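Local coordinates for mandelate racemase/muconate lactonizing enzyme-like protein (Roseovarius sp. TM1035, PDB 3RCY), which is probably an isomerase-type member of the magnesium-dependent enolase superfamily, related to mandelate racemase and muconate lactonizing enzyme, with its exact substrate not established, at residues Ala53-Val58 with Ser96-Ala101; Ala314-Trp319 with Asp344-Gly349. All blocks are in the same frame, centred on the assembly; numbering follows the deposited sequence.

The two contacts illustrate how one sheet can knit two domains together. Contact 1 closes first along the chain and pairs helices 48-63 and 89-110 within the N-terminal domain. Contact 2 follows much later, where helix 316-327 meets the end of helix 341-346 in the enolase-like C-terminal domain. Their centres lie 19 Å apart and their nearest atoms about 5 Å apart, without touching. What they share is strand 24-31: contact 1 rests on Ile25, Val27 and Leu29, contact 2 on Trp24 and Leu26. This alternation is consistent with the three-stranded sheet having helices of its own domain on one face and the barrel domain on the other.

Contact 1: residues Ala53-Val58 with Ser96-Ala101; sequences AVIEDV and SGLEIA
Val58 donates its backbone N to Val54 O at 2.9 Å, a bond within helix 48-63, on the turn that carries the Val58 side chain to Leu98. Between the side chains the meeting is wholly apolar. Leu98 extends from helix 89-110 and offers one branch to each of two residues on successive turns: its CD1 comes within 3.9 Å of Val58 CG1, while its CD2 lies 4.1 Å from Ile55 CG2. The branch used by Val58 stands anti to its own backbone N (chi1 169°), beside the carbonyl carbon, and the touching methyl of Ile55 is placed in the same way. Both side chains meet the leucine at a slant. Leu98 CD1 also approaches Ile55 O, at 4.1 Å, so the leucine lies near the helix backbone as well as its side chains. Such helix pairing belongs to the N-terminal domain of the enolase superfamily, where helices stack on a three-stranded antiparallel sheet; here Leu7 of strand 4-12 touches both Ile55 and Leu98. On another side of helix 48-63, Asp57 OD2 pairs with Arg61 and accepts a hydrogen bond from Gly47 N of the second subunit. With methyl groups alone meeting between the side chains, and 114 Å² buried, the contact probably rests on close packing and exclusion of water, and by itself should constrain little how the two helices are turned.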
ATOM      1  N   ALA A  53      46.327  -4.553   2.662  1.00 13.19           N
ATOM      2  CA  ALA A  53      46.309  -3.864   3.950  1.00 13.23           C
ATOM      3  C   ALA A  53      44.957  -4.055   4.648  1.00 12.39           C
ATOM      4  O   ALA A  53      44.913  -4.264   5.854  1.00 11.89           O
ATOM      5  CB  ALA A  53      46.637  -2.383   3.782  1.00 13.16           C
ATOM      6  N   VAL A  54      43.867  -4.006   3.880  1.00 11.88           N
ATOM      7  CA  VAL A  54      42.516  -4.187   4.439  1.00 11.54           C
ATOM      8  C   VAL A  54      42.355  -5.601   5.006  1.00 12.38           C
ATOM      9  O   VAL A  54      41.895  -5.774   6.145  1.00 12.60           O
ATOM     10  CB  VAL A  54      41.413  -3.890   3.381  1.00 11.39           C
ATOM     11  CG1 VAL A  54      40.016  -4.343   3.873  1.00 10.77           C
ATOM     12  CG2 VAL A  54      41.404  -2.401   3.024  1.00 11.08           C
ATOM     13  N   ILE A  55      42.740  -6.600   4.206  1.00 12.76           N
ATOM     14  CA  ILE A  55      42.637  -8.013   4.600  1.00 13.25           C
ATOM     15  C   ILE A  55      43.459  -8.294   5.863  1.00 13.49           C
ATOM     16  O   ILE A  55      42.952  -8.883   6.820  1.00 13.14           O
ATOM     17  CB  ILE A  55      43.049  -8.950   3.436  1.00 13.32           C
ATOM     18  CG1 ILE A  55      42.018  -8.860   2.303  1.00 14.04           C
ATOM     19  CG2 ILE A  55      43.184 -10.393   3.905  1.00 14.23           C
ATOM     20  CD1 ILE A  55      42.525  -9.377   0.957  1.00 13.17           C
ATOM     21  N   GLU A  56      44.712  -7.842   5.869  1.00 13.78           N
ATOM     22  CA  GLU A  56      45.589  -7.997   7.032  1.00 14.81           C
ATOM     23  C   GLU A  56      44.979  -7.376   8.295  1.00 14.34           C
ATOM     24  O   GLU A  56      45.031  -7.976   9.369  1.00 14.62           O
ATOM     25  CB  GLU A  56      46.993  -7.417   6.746  1.00 16.38           C
ATOM     26  CG  GLU A  56      47.844  -8.288   5.816  1.00 28.91           C
ATOM     27  CD  GLU A  56      49.139  -7.613   5.357  1.00 19.55           C
ATOM     28  OE1 GLU A  56      49.379  -6.443   5.738  1.00 30.43           O
ATOM     29  OE2 GLU A  56      49.919  -8.252   4.611  1.00 30.02           O
ATOM     30  N   ASP A  57      44.385  -6.190   8.152  1.00 13.49           N
ATOM     31  CA  ASP A  57      43.715  -5.514   9.268  1.00 13.68           C
ATOM     32  C   ASP A  57      42.548  -6.343   9.807  1.00 13.26           C
ATOM     33  O   ASP A  57      42.499  -6.650  10.998  1.00 13.18           O
ATOM     34  CB  ASP A  57      43.219  -4.127   8.845  1.00 14.28           C
ATOM     35  CG  ASP A  57      42.634  -3.335  10.002  1.00 12.54           C
ATOM     36  OD1 ASP A  57      41.566  -3.722  10.520  1.00 15.00           O
ATOM     37  OD2 ASP A  57      43.235  -2.313  10.394  1.00 15.11           O
ATOM     38  N   VAL A  58      41.616  -6.690   8.920  1.00 12.63           N
ATOM     39  CA  VAL A  58      40.445  -7.496   9.279  1.00 12.64           C
ATOM     40  C   VAL A  58      40.849  -8.788  10.003  1.00 12.89           C
ATOM     41  O   VAL A  58      40.305  -9.120  11.069  1.00 12.77           O
ATOM     42  CB  VAL A  58      39.594  -7.823   8.016  1.00 12.64           C
ATOM     43  CG1 VAL A  58      38.521  -8.874   8.332  1.00  9.31           C
ATOM     44  CG2 VAL A  58      38.943  -6.532   7.465  1.00  9.35           C
ATOM     45  N   SER A  96      35.017 -12.083   3.721  1.00 11.36           N
ATOM     46  CA  SER A  96      34.416 -13.221   2.998  1.00 11.10           C
ATOM     47  C   SER A  96      35.444 -14.276   2.579  1.00 10.91           C
ATOM     48  O   SER A  96      35.229 -15.480   2.766  1.00 10.75           O
ATOM     49  CB  SER A  96      33.649 -12.740   1.765  1.00 11.03           C
ATOM     50  OG  SER A  96      32.642 -11.802   2.101  1.00 11.47           O
ATOM     51  N   GLY A  97      36.554 -13.815   2.002  1.00 10.91           N
ATOM     52  CA  GLY A  97      37.644 -14.698   1.614  1.00 11.16           C
ATOM     53  C   GLY A  97      38.226 -15.440   2.800  1.00 11.06           C
ATOM     54  O   GLY A  97      38.504 -16.632   2.712  1.00 11.10           O
ATOM     55  N   LEU A  98      38.391 -14.729   3.912  1.00 10.69           N
ATOM     56  CA  LEU A  98      38.920 -15.315   5.145  1.00 10.86           C
ATOM     57  C   LEU A  98      37.939 -16.346   5.730  1.00 11.15           C
ATOM     58  O   LEU A  98      38.355 -17.387   6.249  1.00 11.66           O
ATOM     59  CB  LEU A  98      39.224 -14.210   6.160  1.00 10.55           C
ATOM     60  CG  LEU A  98      40.252 -13.151   5.711  1.00  9.68           C
ATOM     61  CD1 LEU A  98      40.194 -11.893   6.583  1.00 10.89           C
ATOM     62  CD2 LEU A  98      41.665 -13.728   5.693  1.00 10.78           C
ATOM     63  N   GLU A  99      36.643 -16.049   5.627  1.00 10.63           N
ATOM     64  CA  GLU A  99      35.586 -16.956   6.106  1.00 11.08           C
ATOM     65  C   GLU A  99      35.559 -18.261   5.297  1.00 10.95           C
ATOM     66  O   GLU A  99      35.376 -19.351   5.853  1.00 10.58           O
ATOM     67  CB  GLU A  99      34.217 -16.246   6.079  1.00 11.10           C
ATOM     68  CG  GLU A  99      33.074 -17.008   6.760  1.00 13.34           C
ATOM     69  CD  GLU A  99      32.171 -17.794   5.804  1.00 11.96           C
ATOM     70  OE1 GLU A  99      32.596 -18.102   4.662  1.00 13.71           O
ATOM     71  OE2 GLU A  99      31.023 -18.142   6.216  1.00 13.10           O
ATOM     72  N   ILE A 100      35.750 -18.148   3.984  1.00 11.42           N
ATOM     73  CA  ILE A 100      35.825 -19.332   3.121  1.00 11.92           C
ATOM     74  C   ILE A 100      37.009 -20.229   3.524  1.00 12.78           C
ATOM     75  O   ILE A 100      36.873 -21.458   3.576  1.00 12.99           O
ATOM     76  CB  ILE A 100      35.886 -18.952   1.616  1.00 12.04           C
ATOM     77  CG1 ILE A 100      34.541 -18.356   1.166  1.00 11.19           C
ATOM     78  CG2 ILE A 100      36.237 -20.176   0.751  1.00 11.45           C
ATOM     79  CD1 ILE A 100      34.614 -17.513  -0.129  1.00 12.27           C
ATOM     80  N   ALA A 101      38.157 -19.612   3.827  1.00 12.90           N
ATOM     81  CA  ALA A 101      39.323 -20.348   4.337  1.00 12.94           C
ATOM     82  C   ALA A 101      39.022 -21.045   5.668  1.00 13.32           C
ATOM     83  O   ALA A 101      39.521 -22.145   5.919  1.00 13.72           O
ATOM     84  CB  ALA A 101      40.536 -19.415   4.477  1.00 12.45           C
TER

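Contact 2: residues Ala314-Trp319 with Asp344-Gly349; sequences AGPVEW and DALIKG
Pro316 lays its ring across Leu346 and Ile347, CD going to the leucine, CB to the isoleucine, and CG shared between them. Its CD lies 3.8 Å from Leu346 CD2, the two side chains crossing at about a right angle, and its CG is equally close to Leu346 CB. Toward Ile347 the ring runs alongside in the reverse sense, bringing Pro316 CB within 3.9 Å of Ile347 CD1. The isoleucine holds CG1 between backbone N and carbonyl carbon (chi1 61°), a setting in which both CG1 and CG2 can face the proline; CG2 sits 3.8 Å from Pro316 CG. The contact thus joins the start of one helix to the finish of another in the barrel domain: Gly315 is the N-cap of helix 316-327, whereas a Schellman motif ends helix 341-346. Lys348, with positive phi, is its C-prime residue, and Gly349 N returns to Asp344 O at 2.8 Å, with Lys348 N bonded to Ala345 O at 3.0 Å. Val317 adds a looser touch, CG2 to Ile347 CG2 at 4.4 Å. Trp24, from the sheet of the N-terminal domain, packs on both Pro316 and Leu346, and Glu40 accepts from the backbone N atoms of Gly315 and Glu318.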
ATOM      1  N   ALA A 314      35.771 -14.933 -11.243  1.00 15.05           N
ATOM      2  CA  ALA A 314      36.918 -14.957 -10.356  1.00 15.12           C
ATOM      3  C   ALA A 314      37.542 -16.348 -10.437  1.00 15.01           C
ATOM      4  O   ALA A 314      37.264 -17.101 -11.373  1.00 15.32           O
ATOM      5  CB  ALA A 314      36.483 -14.629  -8.931  1.00 15.02           C
ATOM      6  N   GLY A 315      38.372 -16.694  -9.458  1.00 14.49           N
ATOM      7  CA  GLY A 315      39.131 -17.941  -9.510  1.00 14.11           C
ATOM      8  C   GLY A 315      38.385 -19.167  -9.015  1.00 13.73           C
ATOM      9  O   GLY A 315      37.228 -19.074  -8.582  1.00 12.83           O
ATOM     10  N   PRO A 316      39.050 -20.334  -9.083  1.00 13.92           N
ATOM     11  CA  PRO A 316      38.453 -21.628  -8.764  1.00 13.64           C
ATOM     12  C   PRO A 316      38.262 -21.868  -7.264  1.00 13.21           C
ATOM     13  O   PRO A 316      37.567 -22.811  -6.879  1.00 13.52           O
ATOM     14  CB  PRO A 316      39.476 -22.620  -9.326  1.00 13.86           C
ATOM     15  CG  PRO A 316      40.785 -21.880  -9.247  1.00 15.53           C
ATOM     16  CD  PRO A 316      40.432 -20.470  -9.583  1.00 14.08           C
ATOM     17  N   VAL A 317      38.893 -21.046  -6.431  1.00 12.41           N
ATOM     18  CA  VAL A 317      38.734 -21.158  -4.980  1.00 12.28           C
ATOM     19  C   VAL A 317      37.364 -20.621  -4.575  1.00 12.10           C
ATOM     20  O   VAL A 317      36.622 -21.288  -3.854  1.00 12.14           O
ATOM     21  CB  VAL A 317      39.875 -20.438  -4.190  1.00 12.40           C
ATOM     22  CG1 VAL A 317      39.568 -20.416  -2.694  1.00 11.89           C
ATOM     23  CG2 VAL A 317      41.218 -21.130  -4.435  1.00 12.06           C
ATOM     24  N   GLU A 318      37.015 -19.425  -5.050  1.00 12.31           N
ATOM     25  CA  GLU A 318      35.663 -18.927  -4.819  1.00 12.51           C
ATOM     26  C   GLU A 318      34.635 -19.880  -5.432  1.00 12.60           C
ATOM     27  O   GLU A 318      33.578 -20.111  -4.857  1.00 11.91           O
ATOM     28  CB  GLU A 318      35.464 -17.514  -5.367  1.00 12.81           C
ATOM     29  CG  GLU A 318      34.186 -16.886  -4.823  1.00 14.11           C
ATOM     30  CD  GLU A 318      33.696 -15.702  -5.628  1.00 13.57           C
ATOM     31  OE1 GLU A 318      33.660 -15.786  -6.881  1.00 14.40           O
ATOM     32  OE2 GLU A 318      33.316 -14.695  -5.002  1.00 13.68           O
ATOM     33  N   TRP A 319      34.964 -20.452  -6.588  1.00 13.28           N
ATOM     34  CA  TRP A 319      34.070 -21.404  -7.240  1.00 13.72           C
ATOM     35  C   TRP A 319      33.843 -22.656  -6.392  1.00 13.44           C
ATOM     36  O   TRP A 319      32.737 -23.180  -6.359  1.00 13.32           O
ATOM     37  CB  TRP A 319      34.603 -21.783  -8.618  1.00 15.01           C
ATOM     38  CG  TRP A 319      33.668 -22.631  -9.413  1.00 17.27           C
ATOM     39  CD1 TRP A 319      32.390 -22.314  -9.807  1.00 16.12           C
ATOM     40  CD2 TRP A 319      33.931 -23.936  -9.926  1.00 16.78           C
ATOM     41  NE1 TRP A 319      31.849 -23.349 -10.532  1.00 16.60           N
ATOM     42  CE2 TRP A 319      32.772 -24.355 -10.624  1.00 17.37           C
ATOM     43  CE3 TRP A 319      35.035 -24.799  -9.863  1.00 17.96           C
ATOM     44  CZ2 TRP A 319      32.690 -25.597 -11.259  1.00 17.51           C
ATOM     45  CZ3 TRP A 319      34.947 -26.041 -10.492  1.00 18.32           C
ATOM     46  CH2 TRP A 319      33.786 -26.423 -11.182  1.00 17.71           C
ATOM     47  N   ASP A 344      41.636 -24.611 -13.924  1.00 15.86           N
ATOM     48  CA  ASP A 344      41.754 -26.040 -13.621  1.00 16.43           C
ATOM     49  C   ASP A 344      43.066 -26.373 -12.914  1.00 16.63           C
ATOM     50  O   ASP A 344      43.072 -27.083 -11.904  1.00 16.57           O
ATOM     51  CB  ASP A 344      41.595 -26.885 -14.891  1.00 17.43           C
ATOM     52  CG  ASP A 344      41.361 -28.354 -14.585  1.00 23.31           C
ATOM     53  OD1 ASP A 344      40.247 -28.718 -14.147  1.00 17.76           O
ATOM     54  OD2 ASP A 344      42.294 -29.152 -14.787  1.00 18.45           O
ATOM     55  N   ALA A 345      44.171 -25.829 -13.424  1.00 16.86           N
ATOM     56  CA  ALA A 345      45.497 -26.099 -12.867  1.00 16.93           C
ATOM     57  C   ALA A 345      45.678 -25.548 -11.450  1.00 16.63           C
ATOM     58  O   ALA A 345      46.357 -26.164 -10.619  1.00 16.58           O
ATOM     59  CB  ALA A 345      46.595 -25.566 -13.802  1.00 17.45           C
ATOM     60  N   LEU A 346      45.070 -24.395 -11.172  1.00 16.44           N
ATOM     61  CA  LEU A 346      45.194 -23.754  -9.855  1.00 16.36           C
ATOM     62  C   LEU A 346      44.631 -24.611  -8.717  1.00 16.51           C
ATOM     63  O   LEU A 346      45.137 -24.568  -7.595  1.00 16.93           O
ATOM     64  CB  LEU A 346      44.537 -22.371  -9.857  1.00 16.44           C
ATOM     65  CG  LEU A 346      44.773 -21.472  -8.640  1.00 15.66           C
ATOM     66  CD1 LEU A 346      46.272 -21.313  -8.312  1.00 16.80           C
ATOM     67  CD2 LEU A 346      44.112 -20.111  -8.851  1.00 16.78           C
ATOM     68  N   ILE A 347      43.587 -25.386  -9.000  1.00 16.00           N
ATOM     69  CA  ILE A 347      43.092 -26.347  -8.012  1.00 16.15           C
ATOM     70  C   ILE A 347      43.363 -27.806  -8.401  1.00 16.61           C
ATOM     71  O   ILE A 347      42.728 -28.724  -7.872  1.00 16.87           O
ATOM     72  CB  ILE A 347      41.601 -26.122  -7.641  1.00 15.90           C
ATOM     73  CG1 ILE A 347      40.686 -26.270  -8.873  1.00 12.59           C
ATOM     74  CG2 ILE A 347      41.438 -24.768  -6.910  1.00 12.22           C
ATOM     75  CD1 ILE A 347      39.188 -26.426  -8.525  1.00 15.04           C
ATOM     76  N   LYS A 348      44.322 -28.000  -9.306  1.00 16.94           N
ATOM     77  CA  LYS A 348      44.771 -29.328  -9.755  1.00 18.05           C
ATOM     78  C   LYS A 348      43.620 -30.252 -10.185  1.00 17.88           C
ATOM     79  O   LYS A 348      43.601 -31.435  -9.852  1.00 17.83           O
ATOM     80  CB  LYS A 348      45.667 -29.997  -8.693  1.00 19.30           C
ATOM     81  CG  LYS A 348      46.860 -29.145  -8.255  1.00 20.01           C
ATOM     82  CD  LYS A 348      47.864 -29.923  -7.412  1.00 21.18           C
ATOM     83  CE  LYS A 348      49.021 -29.020  -6.976  1.00 20.85           C
ATOM     84  NZ  LYS A 348      49.989 -29.717  -6.075  1.00 22.95           N
ATOM     85  N   GLY A 349      42.662 -29.695 -10.925  1.00 17.88           N
ATOM     86  CA  GLY A 349      41.518 -30.463 -11.431  1.00 18.10           C
ATOM     87  C   GLY A 349      40.610 -31.090 -10.384  1.00 18.00           C
ATOM     88  O   GLY A 349      39.896 -32.053 -10.680  1.00 18.02           O
TER